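PDB 1Y6Z: heat shock protein, putative, which probably acts as an ATP-dependent Hsp90-family chaperone that helps other proteins fold, this chain being its middle domain. Local coordinates for residues I6-Y20 / Y36-I50. Numbering follows the deposited sequence.
Sequences IWKQDEKSLTENDYY and YVHFNVEGQISFNSI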
loop_
_atom_site.group_PDB
_atom_site.type_symbol
_atom_site.label_atom_id
_atom_site.label_comp_id
_atom_site.label_asym_id
_atom_site.label_seq_id
_atom_site.Cartn_x
_atom_site.Cartn_y
_atom_site.Cartn_z
ATOM N N ILE B 6 13.202 8.442 23.910
ATOM C CA ILE B 6 13.639 7.773 22.671
ATOM C C ILE B 6 12.895 8.289 21.420
ATOM O O ILE B 6 13.536 8.556 20.415
ATOM C CB ILE B 6 13.567 6.226 22.781
ATOM C CG1 ILE B 6 14.121 5.539 21.520
ATOM C CG2 ILE B 6 12.137 5.781 23.010
ATOM C CD1 ILE B 6 14.477 4.043 21.711
ATOM N N TRP B 7 11.572 8.471 21.516
ATOM C CA TRP B 7 10.721 8.862 20.373
ATOM C C TRP B 7 10.935 10.248 19.811
ATOM O O TRP B 7 10.319 10.595 18.785
ATOM C CB TRP B 7 9.238 8.684 20.686
ATOM C CG TRP B 7 8.707 9.543 21.836
ATOM C CD1 TRP B 7 8.222 10.829 21.766
ATOM C CD2 TRP B 7 8.534 9.126 23.192
ATOM N NE1 TRP B 7 7.810 11.250 23.003
ATOM C CE2 TRP B 7 7.970 10.220 23.897
ATOM C CE3 TRP B 7 8.817 7.946 23.889
ATOM C CZ2 TRP B 7 7.684 10.157 25.252
ATOM C CZ3 TRP B 7 8.526 7.879 25.246
ATOM C CH2 TRP B 7 7.968 8.977 25.910
ATOM N N LYS B 8 11.801 11.008 20.491
ATOM C CA LYS B 8 12.179 12.369 20.134
ATOM C C LYS B 8 13.609 12.447 19.604
ATOM O O LYS B 8 13.966 13.403 18.908
ATOM C CB LYS B 8 12.017 13.281 21.347
ATOM C CG LYS B 8 11.002 14.380 21.116
ATOM C CD LYS B 8 9.570 13.906 21.267
ATOM C CE LYS B 8 8.630 15.058 21.026
ATOM N NZ LYS B 8 9.117 16.241 21.818
ATOM N N GLN B 9 14.420 11.451 19.970
ATOM C CA GLN B 9 15.705 11.211 19.353
ATOM C C GLN B 9 15.531 10.819 17.862
ATOM O O GLN B 9 14.509 10.248 17.461
ATOM C CB GLN B 9 16.443 10.110 20.125
ATOM C CG GLN B 9 16.418 10.288 21.662
ATOM C CD GLN B 9 17.377 9.347 22.394
ATOM O OE1 GLN B 9 18.545 9.239 22.039
ATOM N NE2 GLN B 9 16.878 8.664 23.428
ATOM N N ASP B 10 16.518 11.129 17.036
ATOM C CA ASP B 10 16.444 10.738 15.615
ATOM C C ASP B 10 16.749 9.250 15.502
ATOM O O ASP B 10 17.723 8.777 16.053
ATOM C CB ASP B 10 17.449 11.522 14.794
ATOM C CG ASP B 10 18.873 11.212 15.199
ATOM O OD1 ASP B 10 19.076 10.902 16.411
ATOM O OD2 ASP B 10 19.780 11.261 14.315
ATOM N N GLU B 11 15.931 8.516 14.768
ATOM C CA GLU B 11 16.148 7.086 14.630
ATOM C C GLU B 11 17.576 6.714 14.196
ATOM O O GLU B 11 18.030 5.620 14.492
ATOM C CB GLU B 11 15.103 6.465 13.700
ATOM C CG GLU B 11 14.970 7.162 12.324
ATOM C CD GLU B 11 14.474 8.587 12.411
ATOM O OE1 GLU B 11 14.840 9.386 11.498
ATOM O OE2 GLU B 11 13.719 8.904 13.369
ATOM N N LYS B 12 18.291 7.656 13.555
ATOM C CA LYS B 12 19.560 7.353 12.890
ATOM C C LYS B 12 20.696 6.992 13.812
ATOM O O LYS B 12 21.589 6.282 13.404
ATOM C CB LYS B 12 19.985 8.481 11.947
ATOM C CG LYS B 12 19.226 8.459 10.628
ATOM C CD LYS B 12 19.038 9.861 10.083
ATOM C CE LYS B 12 17.670 10.446 10.430
ATOM N NZ LYS B 12 17.675 11.934 10.225
ATOM N N SER B 13 20.682 7.488 15.037
ATOM C CA SER B 13 21.730 7.158 15.976
ATOM C C SER B 13 21.405 5.884 16.777
ATOM O O SER B 13 22.320 5.180 17.229
ATOM C CB SER B 13 21.975 8.316 16.943
ATOM O OG SER B 13 23.308 8.205 17.470
ATOM N N LEU B 14 20.108 5.593 16.914
ATOM C CA LEU B 14 19.569 4.444 17.684
ATOM C C LEU B 14 19.861 3.058 17.092
ATOM O O LEU B 14 19.793 2.859 15.895
ATOM C CB LEU B 14 18.032 4.633 17.846
ATOM C CG LEU B 14 17.592 6.005 18.420
ATOM C CD1 LEU B 14 16.054 6.265 18.412
ATOM C CD2 LEU B 14 18.160 6.162 19.783
ATOM N N THR B 15 20.131 2.063 17.943
ATOM C CA THR B 15 20.311 0.711 17.453
ATOM C C THR B 15 19.022 -0.088 17.686
ATOM O O THR B 15 18.169 0.322 18.477
ATOM C CB THR B 15 21.435 -0.033 18.237
ATOM O OG1 THR B 15 21.094 -0.088 19.633
ATOM C CG2 THR B 15 22.812 0.587 18.008
ATOM N N GLU B 16 18.887 -1.225 17.027
ATOM C CA GLU B 16 17.816 -2.146 17.353
ATOM C C GLU B 16 17.687 -2.394 18.838
ATOM O O GLU B 16 16.581 -2.409 19.372
ATOM C CB GLU B 16 17.995 -3.492 16.662
ATOM C CG GLU B 16 16.704 -4.345 16.675
ATOM C CD GLU B 16 16.889 -5.722 16.083
ATOM O OE1 GLU B 16 17.642 -6.538 16.651
ATOM O OE2 GLU B 16 16.231 -6.023 15.074
ATOM N N ASN B 17 18.815 -2.549 19.514
ATOM C CA ASN B 17 18.815 -2.828 20.940
ATOM C C ASN B 17 18.236 -1.691 21.756
ATOM O O ASN B 17 17.615 -1.964 22.770
ATOM C CB ASN B 17 20.202 -3.169 21.467
ATOM C CG ASN B 17 20.156 -3.648 22.924
ATOM O OD1 ASN B 17 19.813 -4.802 23.184
ATOM N ND2 ASN B 17 20.451 -2.745 23.877
ATOM N N ASP B 18 18.437 -0.439 21.327
ATOM C CA ASP B 18 17.870 0.724 21.967
ATOM C C ASP B 18 16.314 0.650 21.925
ATOM O O ASP B 18 15.649 0.961 22.884
ATOM C CB ASP B 18 18.307 2.012 21.273
ATOM C CG ASP B 18 19.767 2.373 21.561
ATOM O OD1 ASP B 18 20.275 1.955 22.618
ATOM O OD2 ASP B 18 20.384 3.049 20.713
ATOM N N TYR B 19 15.780 0.242 20.776
ATOM C CA TYR B 19 14.311 0.102 20.614
ATOM C C TYR B 19 13.753 -1.092 21.426
ATOM O O TYR B 19 12.696 -0.995 22.088
ATOM C CB TYR B 19 14.010 -0.059 19.121
ATOM C CG TYR B 19 14.081 1.243 18.331
ATOM C CD1 TYR B 19 15.149 1.510 17.496
ATOM C CD2 TYR B 19 13.065 2.218 18.441
ATOM C CE1 TYR B 19 15.198 2.706 16.740
ATOM C CE2 TYR B 19 13.092 3.383 17.682
ATOM C CZ TYR B 19 14.173 3.627 16.847
ATOM O OH TYR B 19 14.198 4.809 16.089
ATOM N N TYR B 20 14.436 -2.219 21.326
ATOM C CA TYR B 20 14.038 -3.424 22.094
ATOM C C TYR B 20 14.094 -3.180 23.597
ATOM O O TYR B 20 13.184 -3.572 24.311
ATOM C CB TYR B 20 14.944 -4.582 21.747
ATOM C CG TYR B 20 14.657 -5.309 20.466
ATOM C CD1 TYR B 20 13.873 -4.748 19.430
ATOM C CD2 TYR B 20 15.221 -6.574 20.253
ATOM C CE1 TYR B 20 13.673 -5.438 18.233
ATOM C CE2 TYR B 20 15.003 -7.251 19.063
ATOM C CZ TYR B 20 14.210 -6.680 18.072
ATOM O OH TYR B 20 13.964 -7.360 16.890
ATOM N N TYR B 36 9.154 -3.398 14.641
ATOM C CA TYR B 36 8.797 -2.069 15.109
ATOM C C TYR B 36 8.953 -1.076 13.980
ATOM O O TYR B 36 9.691 -1.351 13.034
ATOM C CB TYR B 36 9.662 -1.605 16.291
ATOM C CG TYR B 36 11.117 -1.417 15.967
ATOM C CD1 TYR B 36 11.636 -0.156 15.624
ATOM C CD2 TYR B 36 11.995 -2.493 16.027
ATOM C CE1 TYR B 36 12.981 0.005 15.324
ATOM C CE2 TYR B 36 13.376 -2.331 15.711
ATOM C CZ TYR B 36 13.838 -1.080 15.371
ATOM O OH TYR B 36 15.175 -0.940 15.063
ATOM N N VAL B 37 8.309 0.085 14.139
ATOM C CA VAL B 37 8.563 1.244 13.268
ATOM C C VAL B 37 8.466 2.513 14.130
ATOM O O VAL B 37 7.581 2.608 14.992
ATOM C CB VAL B 37 7.566 1.276 12.045
ATOM C CG1 VAL B 37 6.165 1.198 12.491
ATOM C CG2 VAL B 37 7.836 2.499 11.150
ATOM N N HIS B 38 9.384 3.439 13.875
ATOM C CA HIS B 38 9.441 4.718 14.582
ATOM C C HIS B 38 9.161 5.753 13.475
ATOM O O HIS B 38 9.883 5.789 12.483
ATOM C CB HIS B 38 10.827 4.881 15.166
ATOM C CG HIS B 38 11.057 6.200 15.859
ATOM N ND1 HIS B 38 12.297 6.584 16.305
ATOM C CD2 HIS B 38 10.210 7.196 16.207
ATOM C CE1 HIS B 38 12.213 7.776 16.877
ATOM N NE2 HIS B 38 10.957 8.157 16.847
ATOM N N PHE B 39 8.080 6.513 13.632
ATOM C CA PHE B 39 7.816 7.570 12.677
ATOM C C PHE B 39 7.460 8.870 13.348
ATOM O O PHE B 39 7.039 8.923 14.509
ATOM C CB PHE B 39 6.766 7.107 11.654
ATOM C CG PHE B 39 5.427 6.819 12.216
ATOM C CD1 PHE B 39 4.366 7.721 12.017
ATOM C CD2 PHE B 39 5.176 5.631 12.915
ATOM C CE1 PHE B 39 3.105 7.466 12.494
ATOM C CE2 PHE B 39 3.891 5.367 13.419
ATOM C CZ PHE B 39 2.844 6.279 13.195
ATOM N N ASN B 40 7.616 9.939 12.585
ATOM C CA ASN B 40 7.352 11.284 13.089
ATOM C C ASN B 40 6.560 11.980 12.017
ATOM O O ASN B 40 6.879 11.835 10.824
ATOM C CB ASN B 40 8.666 12.007 13.326
ATOM C CG ASN B 40 9.545 11.315 14.373
ATOM O OD1 ASN B 40 9.127 11.078 15.517
ATOM N ND2 ASN B 40 10.780 10.984 13.973
ATOM N N VAL B 41 5.492 12.646 12.429
ATOM C CA VAL B 41 4.730 13.468 11.512
ATOM C C VAL B 41 4.894 14.941 11.891
ATOM O O VAL B 41 4.768 15.291 13.055
ATOM C CB VAL B 41 3.264 13.056 11.499
ATOM C CG1 VAL B 41 2.524 13.853 10.457
ATOM C CG2 VAL B 41 3.161 11.570 11.178
ATOM N N GLU B 42 5.191 15.785 10.897
ATOM C CA GLU B 42 5.507 17.213 11.127
ATOM C C GLU B 42 4.493 18.120 10.399
ATOM O O GLU B 42 4.303 17.973 9.209
ATOM C CB GLU B 42 6.930 17.511 10.647
ATOM C CG GLU B 42 7.954 16.373 10.909
ATOM C CD GLU B 42 7.967 15.243 9.847
ATOM O OE1 GLU B 42 8.908 14.418 9.877
ATOM O OE2 GLU B 42 7.045 15.165 8.992
ATOM N N GLY B 43 3.806 19.004 11.125
ATOM C CA GLY B 43 2.824 19.927 10.522
ATOM C C GLY B 43 1.822 20.417 11.541
ATOM O O GLY B 43 2.210 20.888 12.616
ATOM N N GLN B 44 0.531 20.287 11.235
ATOM C CA GLN B 44 -0.495 20.750 12.145
ATOM C C GLN B 44 -0.833 19.978 13.420
ATOM O O GLN B 44 -1.047 20.653 14.438
ATOM C CB GLN B 44 -1.801 21.141 11.426
ATOM C CG GLN B 44 -2.345 20.110 10.462
ATOM C CD GLN B 44 -3.869 19.954 10.511
ATOM O OE1 GLN B 44 -4.411 18.968 9.989
ATOM N NE2 GLN B 44 -4.559 20.916 11.118
ATOM N N ILE B 45 -0.934 18.638 13.493
ATOM C CA ILE B 45 -0.388 17.486 12.706
ATOM C C ILE B 45 0.800 16.786 13.408
ATOM O O ILE B 45 1.027 15.587 13.201
ATOM C CB ILE B 45 -0.411 17.506 11.121
ATOM C CG1 ILE B 45 -1.440 16.472 10.636
ATOM C CG2 ILE B 45 0.933 17.110 10.517
ATOM C CD1 ILE B 45 -2.130 16.803 9.358
ATOM N N SER B 46 1.480 17.503 14.291
ATOM C CA SER B 46 2.727 17.019 14.825
ATOM C C SER B 46 2.608 15.926 15.902
ATOM O O SER B 46 1.999 16.123 16.973
ATOM C CB SER B 46 3.573 18.174 15.313
ATOM O OG SER B 46 4.807 18.140 14.630
ATOM N N PHE B 47 3.215 14.770 15.607
ATOM C CA PHE B 47 3.324 13.691 16.604
ATOM C C PHE B 47 4.480 12.743 16.233
ATOM O O PHE B 47 4.944 12.722 15.071
ATOM C CB PHE B 47 1.978 12.964 16.818
ATOM C CG PHE B 47 1.557 12.065 15.671
ATOM C CD1 PHE B 47 2.034 10.748 15.582
ATOM C CD2 PHE B 47 0.704 12.526 14.681
ATOM C CE1 PHE B 47 1.660 9.924 14.521
ATOM C CE2 PHE B 47 0.327 11.702 13.592
ATOM C CZ PHE B 47 0.789 10.394 13.534
ATOM N N ASN B 48 4.954 12.023 17.244
ATOM C CA ASN B 48 5.951 10.961 17.106
ATOM C C ASN B 48 5.294 9.640 17.463
ATOM O O ASN B 48 4.401 9.609 18.284
ATOM C CB ASN B 48 7.071 11.180 18.106
ATOM C CG ASN B 48 7.639 12.564 18.053
ATOM O OD1 ASN B 48 8.406 12.902 17.140
ATOM N ND2 ASN B 48 7.315 13.376 19.068
ATOM N N SER B 49 5.721 8.531 16.857
ATOM C CA SER B 49 5.149 7.268 17.276
ATOM C C SER B 49 6.194 6.188 17.142
ATOM O O SER B 49 7.051 6.263 16.284
ATOM C CB SER B 49 3.882 6.891 16.507
ATOM O OG SER B 49 3.187 5.761 17.069
ATOM N N ILE B 50 6.175 5.251 18.073
ATOM C CA ILE B 50 6.954 4.013 17.860
ATOM C C ILE B 50 5.928 2.928 18.103
ATOM O O ILE B 50 5.265 2.960 19.148
ATOM C CB ILE B 50 8.149 3.815 18.846
ATOM C CG1 ILE B 50 9.045 5.053 18.926
ATOM C CG2 ILE B 50 8.939 2.524 18.413
ATOM C CD1 ILE B 50 10.201 4.946 19.931
HETATM O O HOH W 1 15.855 -3.520 13.629
#
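The Y19 ring has Y36 over one face and H38 at its edge, an aromatic cluster that joins the N-terminal segment of this Hsp90-family middle-domain chain to the antiparallel hairpin 35-41/47-53. Y19 and Y36 form an offset stack, centroids 4.5 Å apart and planes 26° from parallel, and CB of Y19 adds a CH-pi contact over the Y36 face. E16 CG lies at the edge of the Y36 ring. The imidazole of H38 has E11 OE2 above one face, toward the rim, and I50 CD1 over the centre of the opposite one.

Both ring nitrogens of H38 are engaged. With CG anti to the backbone N (chi1 177°), the ring reaches from strand 36-41 to place H38 ND1 2.6 Å from Y19 OH, a short in-plane hydrogen bond. H38 NE2 donates to W7 O at 3.2 Å. This second bond leaves nearly in the ring plane but meets W7 O from above the carbonyl plane. Two anchors on different parts of 6-20, helix and 3-10 turn, thus fix the rotation of the imidazole.

Helix 16-20 runs almost perpendicular to strand 36-41, the two axes 10.5 Å apart at closest approach, and starts with a capping box between T15 and D18. On the neighbouring strand, I50 CD1 packs against I6 CG2 at 3.7 Å and against W7 CB, while W7 NE1 hydrogen-bonds D102 OD1 on strand 98-103. Beside Y36, a water donates to E16 OE2 at 2.9 Å and hydrogen-bonds Y36 OH at 3.0 Å.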